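PDB 4LMY: peroxide stress regulator PerR, FUR family from Streptococcus pyogenes, which probably regulates peroxide-stress genes as a metal-dependent, DNA-binding transcription factor of the FUR family that binds zinc. Local coordinates for residues A12-L20 against K32-Q40; L70-S80 against Y91-H99. All coordinates share one frame; numbering follows the deposited sequence.

Contact 1 comes first along the chain and closes before contact 2 opens; their centres lie about 9 Å apart. Contact 1 packs helix 12-22 on helix 29-40. Contact 2 joins the end of helix 63-75 and strand 79-82 to strand 91-94 and the start of strand 98-104. F94 of contact 2 ties the two together, touching V16, M38 and I39 of contact 1. Both also reach the same zinc: N15 and H19 come from contact 1, H97 and H99 from contact 2, and H4 and H6 complete the site. The metal therefore ties helix 12-22 of the probable winged-helix region to strand 98-104, in FUR proteins part of the dimerisation domain.

Contact 1 (A12-L20 against K32-Q40); sequences AYENVLEHL and KAIISYMIQ. With ZN (zinc ion), chain E.
Y13 lies across helix 32-40 as a knob among K32, I35, S36 and I39. Its CB rests 3.7 Å from I39 CD1, the methyl that also touches A12. With CG swung anti to the backbone N (chi1 175°), the ring extends over the neighbouring helix: CD2 meets I35 CG2, and CE2 comes within 3.1 Å of S36 OG. K32 O lies at the ring edge, in its plane, while L17 CG from Y13's own helix covers one face near the rim. At the tip, Y13 OH sits against the aliphatic part of K32, 3.2 Å from CD; the lysine's NZ carries on to a salt bridge with E29. S36 OG, beside the ring, donates to K32 O, which S36 N approaches from the opposite face of the carbonyl plane. The two helices belong to the winged-helix domain expected of a FUR protein, and the axes of segments 12-20 and 32-40 approach to 10.1 Å with 140° between their directions. I35 is a knob in the other direction, set among Y13, V16, L17 and L20. It reaches V16 tip to tip, CD1 to CG1 at 3.6 Å, and the same CD1 lies 3.8 Å from L17 CD2. Helix 63-75 adds L73 against both V16 and I35. Away from this packing, N15 and H19 serve the zinc site, H19 NE2 binding the metal at 2.2 Å.

Contact 2 (L70-S80 against Y91-H99); sequences LKVLVDEGFVS and YYDFMGHQH. With ZN (zinc ion), chain E.
F78 O is gripped by two backbone amides: M95 N donates a fairly straight bond (3.1 Å, 164° at the hydrogen) from well off the carbonyl plane, and G96 N adds a weak one. The same oxygen stands 3.5 Å above one face of the F94 ring, toward the rim, and takes a CA-H contact from F94. Next along, S80 N donates to D93 O at 3.0 Å and D93 N returns to S80 O at 3.1 Å, lying in the carbonyl plane. This antiparallel ladder, with V79 and F94 as its non-hydrogen-bonded pair, is the hairpin that probably forms the wing of the winged-helix domain, and helix 63-75 enters it through a Schellman motif at G77. L70 on that helix presses CD1 over the centre of the Y92 ring, a CH-pi contact 3.6 Å from the centroid. V79 splits its branches, CG1 going to the edge of Y92 and CG2 to F94. At the base of the hairpin, the F78 ring has both G96 CA and H97 CE1 at its edge, F78 CE1 lying 3.9 Å from H97 CE1. A water accepts from H97 ND1 and donates to G77 O; with NE2 on zinc at 2.2 Å, the imidazole is held at both nitrogens.

Contact 1 (A12-L20 against K32-Q40)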
ATOM      1  N   ALA B  12       0.377   7.957   9.717  1.00 20.71           N
ATOM      2  CA  ALA B  12      -0.608   9.003   9.450  1.00 21.59           C
ATOM      3  C   ALA B  12      -0.785   9.943  10.640  1.00 24.66           C
ATOM      4  O   ALA B  12      -0.783  11.161  10.476  1.00 21.84           O
ATOM      5  CB  ALA B  12      -1.943   8.395   9.044  1.00 21.56           C
ATOM      6  N   TYR B  13      -0.919   9.368  11.832  1.00 22.57           N
ATOM      7  CA  TYR B  13      -1.122  10.139  13.057  1.00 21.72           C
ATOM      8  C   TYR B  13       0.059  11.050  13.364  1.00 24.32           C
ATOM      9  O   TYR B  13      -0.106  12.262  13.531  1.00 23.57           O
ATOM     10  CB  TYR B  13      -1.402   9.197  14.233  1.00 26.25           C
ATOM     11  CG  TYR B  13      -1.506   9.879  15.581  1.00 22.29           C
ATOM     12  CD1 TYR B  13      -0.414   9.935  16.436  1.00 24.59           C
ATOM     13  CD2 TYR B  13      -2.697  10.455  16.003  1.00 22.91           C
ATOM     14  CE1 TYR B  13      -0.499  10.552  17.670  1.00 25.46           C
ATOM     15  CE2 TYR B  13      -2.794  11.074  17.239  1.00 22.80           C
ATOM     16  CZ  TYR B  13      -1.692  11.118  18.067  1.00 26.57           C
ATOM     17  OH  TYR B  13      -1.780  11.734  19.295  1.00 27.62           O
ATOM     18  N   GLU B  14       1.251  10.465  13.427  1.00 20.73           N
ATOM     19  CA  GLU B  14       2.456  11.231  13.722  1.00 22.90           C
ATOM     20  C   GLU B  14       2.754  12.268  12.642  1.00 20.77           C
ATOM     21  O   GLU B  14       3.353  13.307  12.919  1.00 24.60           O
ATOM     22  CB  GLU B  14       3.661  10.306  13.929  1.00 21.53           C
ATOM     23  CG  GLU B  14       3.557   9.405  15.154  1.00 22.14           C
ATOM     24  CD  GLU B  14       3.517  10.176  16.466  1.00 34.26           C
ATOM     25  OE1 GLU B  14       3.920  11.359  16.490  1.00 36.72           O
ATOM     26  OE2 GLU B  14       3.087   9.590  17.481  1.00 36.27           O
ATOM     27  N   ASN B  15       2.341  11.985  11.409  1.00 21.50           N
ATOM     28  CA  ASN B  15       2.523  12.951  10.331  1.00 20.36           C
ATOM     29  C   ASN B  15       1.693  14.207  10.548  1.00 22.54           C
ATOM     30  O   ASN B  15       2.190  15.319  10.379  1.00 23.88           O
ATOM     31  CB  ASN B  15       2.196  12.343   8.969  1.00 21.51           C
ATOM     32  CG  ASN B  15       2.273  13.363   7.852  1.00 24.36           C
ATOM     33  OD1 ASN B  15       1.251  13.840   7.359  1.00 28.05           O
ATOM     34  ND2 ASN B  15       3.488  13.717   7.460  1.00 19.70           N
ATOM     35  N   VAL B  16       0.428  14.023  10.917  1.00 22.41           N
ATOM     36  CA  VAL B  16      -0.454  15.157  11.177  1.00 22.19           C
ATOM     37  C   VAL B  16       0.141  16.056  12.255  1.00 23.84           C
ATOM     38  O   VAL B  16       0.221  17.275  12.088  1.00 25.60           O
ATOM     39  CB  VAL B  16      -1.859  14.704  11.608  1.00 23.79           C
ATOM     40  CG1 VAL B  16      -2.705  15.907  11.995  1.00 25.65           C
ATOM     41  CG2 VAL B  16      -2.522  13.930  10.491  1.00 22.21           C
ATOM     42  N   LEU B  17       0.580  15.442  13.350  1.00 22.68           N
ATOM     43  CA  LEU B  17       1.148  16.181  14.469  1.00 26.46           C
ATOM     44  C   LEU B  17       2.400  16.945  14.052  1.00 26.69           C
ATOM     45  O   LEU B  17       2.590  18.095  14.444  1.00 29.12           O
ATOM     46  CB  LEU B  17       1.463  15.246  15.639  1.00 25.94           C
ATOM     47  CG  LEU B  17       0.270  14.534  16.280  1.00 28.94           C
ATOM     48  CD1 LEU B  17       0.670  13.911  17.615  1.00 26.48           C
ATOM     49  CD2 LEU B  17      -0.901  15.491  16.452  1.00 33.57           C
ATOM     50  N   GLU B  18       3.247  16.307  13.249  1.00 24.12           N
ATOM     51  CA  GLU B  18       4.461  16.955  12.761  1.00 27.23           C
ATOM     52  C   GLU B  18       4.141  18.187  11.916  1.00 25.89           C
ATOM     53  O   GLU B  18       4.736  19.246  12.105  1.00 31.87           O
ATOM     54  CB  GLU B  18       5.328  15.972  11.969  1.00 29.96           C
ATOM     55  CG  GLU B  18       6.590  16.585  11.371  1.00 33.08           C
ATOM     56  CD  GLU B  18       7.585  17.053  12.424  1.00 44.35           C
ATOM     57  OE1 GLU B  18       8.458  17.882  12.087  1.00 46.81           O
ATOM     58  OE2 GLU B  18       7.505  16.589  13.581  1.00 41.03           O
ATOM     59  N   HIS B  19       3.193  18.042  10.995  1.00 25.52           N
ATOM     60  CA  HIS B  19       2.755  19.154  10.156  1.00 24.67           C
ATOM     61  C   HIS B  19       2.170  20.287  10.996  1.00 27.90           C
ATOM     62  O   HIS B  19       2.452  21.461  10.751  1.00 29.81           O
ATOM     63  CB  HIS B  19       1.722  18.689   9.129  1.00 24.28           C
ATOM     64  CG  HIS B  19       2.315  18.005   7.935  1.00 26.10           C
ATOM     65  ND1 HIS B  19       2.441  18.626   6.710  1.00 31.14           N
ATOM     66  CD2 HIS B  19       2.808  16.755   7.775  1.00 25.23           C
ATOM     67  CE1 HIS B  19       2.990  17.789   5.849  1.00 31.24           C
ATOM     68  NE2 HIS B  19       3.222  16.646   6.467  1.00 22.19           N
ATOM     69  N   LEU B  20       1.354  19.930  11.984  1.00 25.66           N
ATOM     70  CA  LEU B  20       0.733  20.928  12.854  1.00 31.73           C
ATOM     71  C   LEU B  20       1.762  21.654  13.723  1.00 36.83           C
ATOM     72  O   LEU B  20       1.666  22.866  13.916  1.00 37.10           O
ATOM     73  CB  LEU B  20      -0.355  20.296  13.728  1.00 28.58           C
ATOM     74  CG  LEU B  20      -1.604  19.789  13.004  1.00 27.62           C
ATOM     75  CD1 LEU B  20      -2.671  19.368  14.005  1.00 29.31           C
ATOM     76  CD2 LEU B  20      -2.143  20.831  12.038  1.00 33.43           C
ATOM     77  N   LYS B  32      -5.864  15.604  19.463  1.00 23.86           N
ATOM     78  CA  LYS B  32      -5.284  14.283  19.248  1.00 24.48           C
ATOM     79  C   LYS B  32      -6.369  13.218  19.130  1.00 22.80           C
ATOM     80  O   LYS B  32      -6.275  12.310  18.301  1.00 25.60           O
ATOM     81  CB  LYS B  32      -4.317  13.928  20.377  1.00 23.22           C
ATOM     82  CG  LYS B  32      -3.013  14.694  20.317  1.00 23.04           C
ATOM     83  CD  LYS B  32      -2.002  14.172  21.326  1.00 31.12           C
ATOM     84  CE  LYS B  32      -2.063  14.939  22.634  1.00 38.20           C
ATOM     85  NZ  LYS B  32      -1.157  14.350  23.662  1.00 33.22           N
ATOM     86  N   ALA B  33      -7.397  13.337  19.964  1.00 21.89           N
ATOM     87  CA  ALA B  33      -8.505  12.386  19.953  1.00 24.15           C
ATOM     88  C   ALA B  33      -9.274  12.418  18.638  1.00 27.01           C
ATOM     89  O   ALA B  33      -9.653  11.377  18.105  1.00 28.24           O
ATOM     90  CB  ALA B  33      -9.438  12.652  21.114  1.00 26.63           C
ATOM     91  N   ILE B  34      -9.503  13.617  18.117  1.00 22.14           N
ATOM     92  CA  ILE B  34     -10.257  13.774  16.880  1.00 21.87           C
ATOM     93  C   ILE B  34      -9.461  13.272  15.671  1.00 23.48           C
ATOM     94  O   ILE B  34     -10.012  12.620  14.781  1.00 28.48           O
ATOM     95  CB  ILE B  34     -10.722  15.234  16.694  1.00 24.64           C
ATOM     96  CG1 ILE B  34     -11.763  15.580  17.761  1.00 24.91           C
ATOM     97  CG2 ILE B  34     -11.297  15.448  15.307  1.00 24.45           C
ATOM     98  CD1 ILE B  34     -12.160  17.034  17.794  1.00 27.05           C
ATOM     99  N   ILE B  35      -8.162  13.557  15.656  1.00 22.78           N
ATOM    100  CA  ILE B  35      -7.282  13.049  14.606  1.00 21.79           C
ATOM    101  C   ILE B  35      -7.299  11.522  14.575  1.00 23.82           C
ATOM    102  O   ILE B  35      -7.511  10.920  13.523  1.00 25.94           O
ATOM    103  CB  ILE B  35      -5.836  13.543  14.783  1.00 22.49           C
ATOM    104  CG1 ILE B  35      -5.767  15.058  14.586  1.00 25.45           C
ATOM    105  CG2 ILE B  35      -4.904  12.840  13.795  1.00 24.41           C
ATOM    106  CD1 ILE B  35      -4.494  15.687  15.105  1.00 24.77           C
ATOM    107  N   SER B  36      -7.086  10.908  15.735  1.00 26.56           N
ATOM    108  CA  SER B  36      -7.068   9.452  15.843  1.00 29.73           C
ATOM    109  C   SER B  36      -8.413   8.864  15.448  1.00 30.36           C
ATOM    110  O   SER B  36      -8.477   7.851  14.751  1.00 34.24           O
ATOM    111  CB  SER B  36      -6.712   9.014  17.264  1.00 33.95           C
ATOM    112  OG  SER B  36      -5.387   9.381  17.598  1.00 41.06           O
ATOM    113  N   TYR B  37      -9.486   9.506  15.902  1.00 28.97           N
ATOM    114  CA  TYR B  37     -10.838   9.084  15.555  1.00 31.78           C
ATOM    115  C   TYR B  37     -11.032   9.055  14.043  1.00 28.07           C
ATOM    116  O   TYR B  37     -11.537   8.076  13.494  1.00 34.16           O
ATOM    117  CB  TYR B  37     -11.873  10.014  16.197  1.00 30.18           C
ATOM    118  CG  TYR B  37     -13.309   9.685  15.841  1.00 27.96           C
ATOM    119  CD1 TYR B  37     -13.910  10.235  14.715  1.00 28.85           C
ATOM    120  CD2 TYR B  37     -14.064   8.834  16.637  1.00 32.70           C
ATOM    121  CE1 TYR B  37     -15.218   9.940  14.384  1.00 29.16           C
ATOM    122  CE2 TYR B  37     -15.379   8.534  16.314  1.00 31.71           C
ATOM    123  CZ  TYR B  37     -15.949   9.092  15.187  1.00 32.02           C
ATOM    124  OH  TYR B  37     -17.254   8.803  14.857  1.00 32.33           O
ATOM    125  N   MET B  38     -10.629  10.135  13.378  1.00 26.87           N
ATOM    126  CA  MET B  38     -10.795  10.266  11.934  1.00 25.61           C
ATOM    127  C   MET B  38      -9.950   9.249  11.175  1.00 32.72           C
ATOM    128  O   MET B  38     -10.389   8.693  10.168  1.00 33.06           O
ATOM    129  CB  MET B  38     -10.452  11.685  11.476  1.00 26.38           C
ATOM    130  CG  MET B  38     -11.439  12.745  11.948  1.00 31.75           C
ATOM    131  SD  MET B  38     -13.134  12.356  11.475  1.00 34.56           S
ATOM    132  CE  MET B  38     -12.989  12.351   9.690  1.00 35.41           C
ATOM    133  N   ILE B  39      -8.739   9.010  11.668  1.00 30.43           N
ATOM    134  CA  ILE B  39      -7.846   8.024  11.068  1.00 29.95           C
ATOM    135  C   ILE B  39      -8.434   6.620  11.154  1.00 31.91           C
ATOM    136  O   ILE B  39      -8.376   5.850  10.192  1.00 35.75           O
ATOM    137  CB  ILE B  39      -6.456   8.051  11.740  1.00 27.85           C
ATOM    138  CG1 ILE B  39      -5.714   9.327  11.349  1.00 30.05           C
ATOM    139  CG2 ILE B  39      -5.634   6.826  11.348  1.00 33.35           C
ATOM    140  CD1 ILE B  39      -4.400   9.498  12.045  1.00 30.58           C
ATOM    141  N   GLN B  40      -9.014   6.294  12.304  1.00 34.89           N
ATOM    142  CA  GLN B  40      -9.557   4.960  12.533  1.00 40.49           C
ATOM    143  C   GLN B  40     -10.938   4.766  11.918  1.00 46.57           C
ATOM    144  O   GLN B  40     -11.381   3.633  11.729  1.00 44.18           O
ATOM    145  CB  GLN B  40      -9.618   4.651  14.030  1.00 40.94           C
ATOM    146  CG  GLN B  40      -8.265   4.576  14.708  1.00 50.57           C
ATOM    147  CD  GLN B  40      -8.319   3.830  16.025  1.00 59.99           C
ATOM    148  OE1 GLN B  40      -9.397   3.563  16.557  1.00 69.56           O
ATOM    149  NE2 GLN B  40      -7.154   3.479  16.554  1.00 58.73           N
TER
HETATM  150 ZN    ZN E 201       4.214  14.875   5.730  1.00 27.31          ZN

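Contact 2 (L70-S80 against Y91-H99)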
ATOM      1  N   LEU B  70     -12.085  20.230  12.901  1.00 23.78           N
ATOM      2  CA  LEU B  70     -12.272  19.840  11.507  1.00 26.70           C
ATOM      3  C   LEU B  70     -11.787  20.933  10.559  1.00 28.92           C
ATOM      4  O   LEU B  70     -11.216  20.644   9.509  1.00 30.46           O
ATOM      5  CB  LEU B  70     -13.741  19.516  11.227  1.00 29.84           C
ATOM      6  CG  LEU B  70     -14.299  18.254  11.889  1.00 31.06           C
ATOM      7  CD1 LEU B  70     -15.790  18.128  11.635  1.00 27.87           C
ATOM      8  CD2 LEU B  70     -13.565  17.008  11.408  1.00 33.60           C
ATOM      9  N   LYS B  71     -12.013  22.185  10.947  1.00 31.15           N
ATOM     10  CA  LYS B  71     -11.576  23.337  10.163  1.00 34.98           C
ATOM     11  C   LYS B  71     -10.062  23.335   9.972  1.00 40.62           C
ATOM     12  O   LYS B  71      -9.567  23.567   8.869  1.00 36.18           O
ATOM     13  CB  LYS B  71     -12.021  24.636  10.840  1.00 35.81           C
ATOM     14  CG  LYS B  71     -11.380  25.893  10.279  1.00 45.27           C
ATOM     15  CD  LYS B  71     -12.413  26.806   9.642  1.00 53.02           C
ATOM     16  CE  LYS B  71     -12.117  28.264   9.955  1.00 64.12           C
ATOM     17  NZ  LYS B  71     -10.724  28.645   9.589  1.00 62.31           N
ATOM     18  N   VAL B  72      -9.334  23.063  11.050  1.00 32.78           N
ATOM     19  CA  VAL B  72      -7.880  22.976  10.991  1.00 31.45           C
ATOM     20  C   VAL B  72      -7.439  21.827  10.087  1.00 33.45           C
ATOM     21  O   VAL B  72      -6.599  22.006   9.205  1.00 31.88           O
ATOM     22  CB  VAL B  72      -7.267  22.794  12.396  1.00 30.37           C
ATOM     23  CG1 VAL B  72      -5.796  22.418  12.296  1.00 32.68           C
ATOM     24  CG2 VAL B  72      -7.450  24.061  13.225  1.00 38.74           C
ATOM     25  N   LEU B  73      -8.020  20.651  10.300  1.00 27.23           N
ATOM     26  CA  LEU B  73      -7.652  19.465   9.529  1.00 30.86           C
ATOM     27  C   LEU B  73      -7.985  19.588   8.041  1.00 38.01           C
ATOM     28  O   LEU B  73      -7.212  19.148   7.190  1.00 36.29           O
ATOM     29  CB  LEU B  73      -8.306  18.216  10.123  1.00 29.28           C
ATOM     30  CG  LEU B  73      -7.832  17.854  11.534  1.00 27.97           C
ATOM     31  CD1 LEU B  73      -8.436  16.531  11.983  1.00 26.28           C
ATOM     32  CD2 LEU B  73      -6.311  17.810  11.609  1.00 30.36           C
ATOM     33  N   VAL B  74      -9.134  20.181   7.735  1.00 32.09           N
ATOM     34  CA  VAL B  74      -9.540  20.380   6.346  1.00 41.24           C
ATOM     35  C   VAL B  74      -8.608  21.364   5.644  1.00 40.57           C
ATOM     36  O   VAL B  74      -8.161  21.117   4.523  1.00 48.58           O
ATOM     37  CB  VAL B  74     -11.005  20.866   6.240  1.00 35.49           C
ATOM     38  CG1 VAL B  74     -11.286  21.447   4.862  1.00 46.11           C
ATOM     39  CG2 VAL B  74     -11.965  19.725   6.541  1.00 38.04           C
ATOM     40  N   ASP B  75      -8.304  22.470   6.316  1.00 36.83           N
ATOM     41  CA  ASP B  75      -7.427  23.491   5.751  1.00 40.31           C
ATOM     42  C   ASP B  75      -5.991  22.998   5.589  1.00 51.41           C
ATOM     43  O   ASP B  75      -5.342  23.287   4.585  1.00 43.04           O
ATOM     44  CB  ASP B  75      -7.456  24.765   6.599  1.00 45.57           C
ATOM     45  CG  ASP B  75      -8.810  25.448   6.580  1.00 43.96           C
ATOM     46  OD1 ASP B  75      -9.665  25.052   5.761  1.00 50.79           O
ATOM     47  OD2 ASP B  75      -9.016  26.384   7.379  1.00 44.77           O
ATOM     48  N   GLU B  76      -5.498  22.254   6.575  1.00 40.73           N
ATOM     49  CA  GLU B  76      -4.132  21.737   6.523  1.00 43.35           C
ATOM     50  C   GLU B  76      -4.009  20.530   5.591  1.00 38.75           C
ATOM     51  O   GLU B  76      -2.913  20.011   5.377  1.00 40.48           O
ATOM     52  CB  GLU B  76      -3.615  21.402   7.927  1.00 33.91           C
ATOM     53  CG  GLU B  76      -3.531  22.601   8.865  1.00 42.41           C
ATOM     54  CD  GLU B  76      -2.620  23.701   8.346  1.00 51.86           C
ATOM     55  OE1 GLU B  76      -2.904  24.886   8.623  1.00 54.55           O
ATOM     56  OE2 GLU B  76      -1.618  23.383   7.672  1.00 49.14           O
ATOM     57  N   GLY B  77      -5.139  20.084   5.049  1.00 46.34           N
ATOM     58  CA  GLY B  77      -5.146  19.090   3.989  1.00 47.53           C
ATOM     59  C   GLY B  77      -5.114  17.635   4.415  1.00 52.81           C
ATOM     60  O   GLY B  77      -4.574  16.791   3.699  1.00 48.95           O
ATOM     61  N   PHE B  78      -5.702  17.330   5.567  1.00 44.00           N
ATOM     62  CA  PHE B  78      -5.710  15.957   6.063  1.00 41.04           C
ATOM     63  C   PHE B  78      -7.108  15.344   6.075  1.00 37.32           C
ATOM     64  O   PHE B  78      -7.263  14.133   6.240  1.00 39.70           O
ATOM     65  CB  PHE B  78      -5.079  15.886   7.455  1.00 33.64           C
ATOM     66  CG  PHE B  78      -3.650  16.344   7.494  1.00 34.58           C
ATOM     67  CD1 PHE B  78      -2.658  15.601   6.876  1.00 33.40           C
ATOM     68  CD2 PHE B  78      -3.298  17.513   8.146  1.00 32.35           C
ATOM     69  CE1 PHE B  78      -1.343  16.015   6.906  1.00 32.84           C
ATOM     70  CE2 PHE B  78      -1.981  17.933   8.180  1.00 35.47           C
ATOM     71  CZ  PHE B  78      -1.003  17.182   7.558  1.00 33.45           C
ATOM     72  N   VAL B  79      -8.124  16.184   5.899  1.00 38.93           N
ATOM     73  CA  VAL B  79      -9.510  15.728   5.877  1.00 37.07           C
ATOM     74  C   VAL B  79     -10.281  16.426   4.756  1.00 28.40           C
ATOM     75  O   VAL B  79     -10.111  17.624   4.533  1.00 43.73           O
ATOM     76  CB  VAL B  79     -10.210  15.977   7.241  1.00 38.07           C
ATOM     77  CG1 VAL B  79     -11.722  15.833   7.119  1.00 37.94           C
ATOM     78  CG2 VAL B  79      -9.666  15.030   8.305  1.00 35.69           C
ATOM     79  N   SER B  80     -11.115  15.672   4.047  1.00 48.26           N
ATOM     80  CA  SER B  80     -11.939  16.237   2.984  1.00 56.88           C
ATOM     81  C   SER B  80     -13.418  16.266   3.359  1.00 50.71           C
ATOM     82  O   SER B  80     -13.929  15.337   3.985  1.00 54.39           O
ATOM     83  CB  SER B  80     -11.746  15.451   1.686  1.00 58.86           C
ATOM     84  OG  SER B  80     -11.891  14.059   1.908  1.00 61.78           O
ATOM     85  N   TYR B  91     -20.101  15.383   5.270  1.00 34.30           N
ATOM     86  CA  TYR B  91     -19.427  14.226   5.835  1.00 30.94           C
ATOM     87  C   TYR B  91     -17.927  14.369   5.647  1.00 33.73           C
ATOM     88  O   TYR B  91     -17.467  14.972   4.678  1.00 36.75           O
ATOM     89  CB  TYR B  91     -19.947  12.937   5.202  1.00 33.84           C
ATOM     90  CG  TYR B  91     -21.428  12.739   5.416  1.00 32.11           C
ATOM     91  CD1 TYR B  91     -21.916  12.274   6.631  1.00 33.64           C
ATOM     92  CD2 TYR B  91     -22.341  13.032   4.410  1.00 38.64           C
ATOM     93  CE1 TYR B  91     -23.269  12.099   6.839  1.00 34.44           C
ATOM     94  CE2 TYR B  91     -23.697  12.857   4.608  1.00 38.11           C
ATOM     95  CZ  TYR B  91     -24.155  12.392   5.823  1.00 34.27           C
ATOM     96  OH  TYR B  91     -25.503  12.218   6.026  1.00 39.99           O
ATOM     97  N   TYR B  92     -17.166  13.819   6.585  1.00 34.35           N
ATOM     98  CA  TYR B  92     -15.726  14.029   6.610  1.00 34.60           C
ATOM     99  C   TYR B  92     -14.967  12.717   6.469  1.00 31.91           C
ATOM    100  O   TYR B  92     -15.404  11.679   6.957  1.00 34.78           O
ATOM    101  CB  TYR B  92     -15.323  14.745   7.901  1.00 32.61           C
ATOM    102  CG  TYR B  92     -15.978  16.098   8.065  1.00 30.42           C
ATOM    103  CD1 TYR B  92     -15.332  17.257   7.661  1.00 30.82           C
ATOM    104  CD2 TYR B  92     -17.250  16.216   8.614  1.00 28.67           C
ATOM    105  CE1 TYR B  92     -15.927  18.496   7.805  1.00 33.13           C
ATOM    106  CE2 TYR B  92     -17.855  17.449   8.760  1.00 33.73           C
ATOM    107  CZ  TYR B  92     -17.188  18.586   8.355  1.00 36.47           C
ATOM    108  OH  TYR B  92     -17.786  19.818   8.501  1.00 37.54           O
ATOM    109  N   ASP B  93     -13.824  12.772   5.794  1.00 37.27           N
ATOM    110  CA  ASP B  93     -13.008  11.586   5.584  1.00 40.84           C
ATOM    111  C   ASP B  93     -11.530  11.919   5.712  1.00 29.41           C
ATOM    112  O   ASP B  93     -11.039  12.847   5.072  1.00 35.31           O
ATOM    113  CB  ASP B  93     -13.274  10.993   4.202  1.00 44.63           C
ATOM    114  CG  ASP B  93     -12.545   9.685   3.979  1.00 46.62           C
ATOM    115  OD1 ASP B  93     -12.615   8.807   4.866  1.00 47.68           O
ATOM    116  OD2 ASP B  93     -11.897   9.535   2.922  1.00 56.14           O
ATOM    117  N   PHE B  94     -10.824  11.158   6.538  1.00 39.23           N
ATOM    118  CA  PHE B  94      -9.386  11.336   6.679  1.00 38.27           C
ATOM    119  C   PHE B  94      -8.674  10.703   5.488  1.00 45.24           C
ATOM    120  O   PHE B  94      -8.922   9.544   5.157  1.00 41.62           O
ATOM    121  CB  PHE B  94      -8.891  10.710   7.986  1.00 38.82           C
ATOM    122  CG  PHE B  94      -7.462  11.040   8.311  1.00 39.33           C
ATOM    123  CD1 PHE B  94      -7.153  12.132   9.104  1.00 36.62           C
ATOM    124  CD2 PHE B  94      -6.427  10.264   7.815  1.00 35.91           C
ATOM    125  CE1 PHE B  94      -5.839  12.441   9.400  1.00 35.62           C
ATOM    126  CE2 PHE B  94      -5.114  10.569   8.107  1.00 36.48           C
ATOM    127  CZ  PHE B  94      -4.819  11.658   8.902  1.00 36.88           C
ATOM    128  N   MET B  95      -7.795  11.463   4.841  1.00 39.55           N
ATOM    129  CA  MET B  95      -7.019  10.936   3.720  1.00 43.05           C
ATOM    130  C   MET B  95      -5.548  11.353   3.790  1.00 36.65           C
ATOM    131  O   MET B  95      -4.793  11.182   2.831  1.00 44.32           O
ATOM    132  CB  MET B  95      -7.660  11.319   2.374  1.00 50.05           C
ATOM    133  CG  MET B  95      -7.230  12.655   1.769  1.00 55.81           C
ATOM    134  SD  MET B  95      -7.445  14.081   2.847  1.00 55.16           S
ATOM    135  CE  MET B  95      -8.182  15.251   1.709  1.00 54.19           C
ATOM    136  N   GLY B  96      -5.146  11.877   4.946  1.00 37.65           N
ATOM    137  CA  GLY B  96      -3.783  12.328   5.165  1.00 35.42           C
ATOM    138  C   GLY B  96      -2.723  11.284   4.860  1.00 29.24           C
ATOM    139  O   GLY B  96      -2.930  10.088   5.056  1.00 36.18           O
ATOM    140  N   HIS B  97      -1.576  11.753   4.385  1.00 25.75           N
ATOM    141  CA  HIS B  97      -0.487  10.882   3.965  1.00 24.50           C
ATOM    142  C   HIS B  97       0.382  10.423   5.133  1.00 25.93           C
ATOM    143  O   HIS B  97       0.181  10.821   6.280  1.00 25.28           O
ATOM    144  CB  HIS B  97       0.398  11.635   2.978  1.00 24.63           C
ATOM    145  CG  HIS B  97       1.103  12.806   3.587  1.00 25.02           C
ATOM    146  ND1 HIS B  97       0.513  14.047   3.711  1.00 24.99           N
ATOM    147  CD2 HIS B  97       2.339  12.920   4.126  1.00 22.61           C
ATOM    148  CE1 HIS B  97       1.361  14.876   4.291  1.00 21.32           C
ATOM    149  NE2 HIS B  97       2.476  14.220   4.556  1.00 26.82           N
ATOM    150  N   GLN B  98       1.365   9.588   4.823  1.00 25.21           N
ATOM    151  CA  GLN B  98       2.366   9.190   5.799  1.00 23.06           C
ATOM    152  C   GLN B  98       3.723   9.150   5.108  1.00 19.91           C
ATOM    153  O   GLN B  98       3.824   9.392   3.903  1.00 22.81           O
ATOM    154  CB  GLN B  98       2.039   7.817   6.386  1.00 23.34           C
ATOM    155  CG  GLN B  98       2.196   6.689   5.391  1.00 24.92           C
ATOM    156  CD  GLN B  98       2.128   5.323   6.035  1.00 31.00           C
ATOM    157  OE1 GLN B  98       1.939   4.323   5.353  1.00 34.56           O
ATOM    158  NE2 GLN B  98       2.297   5.270   7.350  1.00 24.90           N
ATOM    159  N   HIS B  99       4.761   8.830   5.866  1.00 21.07           N
ATOM    160  CA  HIS B  99       6.097   8.728   5.298  1.00 21.84           C
ATOM    161  C   HIS B  99       6.738   7.406   5.680  1.00 21.17           C
ATOM    162  O   HIS B  99       6.803   7.052   6.855  1.00 24.25           O
ATOM    163  CB  HIS B  99       6.956   9.912   5.736  1.00 22.05           C
ATOM    164  CG  HIS B  99       6.383  11.234   5.339  1.00 22.78           C
ATOM    165  ND1 HIS B  99       6.785  11.912   4.210  1.00 25.16           N
ATOM    166  CD2 HIS B  99       5.408  11.986   5.904  1.00 25.24           C
ATOM    167  CE1 HIS B  99       6.096  13.035   4.105  1.00 29.43           C
ATOM    168  NE2 HIS B  99       5.251  13.101   5.119  1.00 22.13           N
TER
HETATM  169 ZN    ZN E 201       4.214  14.875   5.730  1.00 27.31          ZN
HETATM  170  O   HOH W   1      -2.322  14.594   3.069  1.00 39.25           O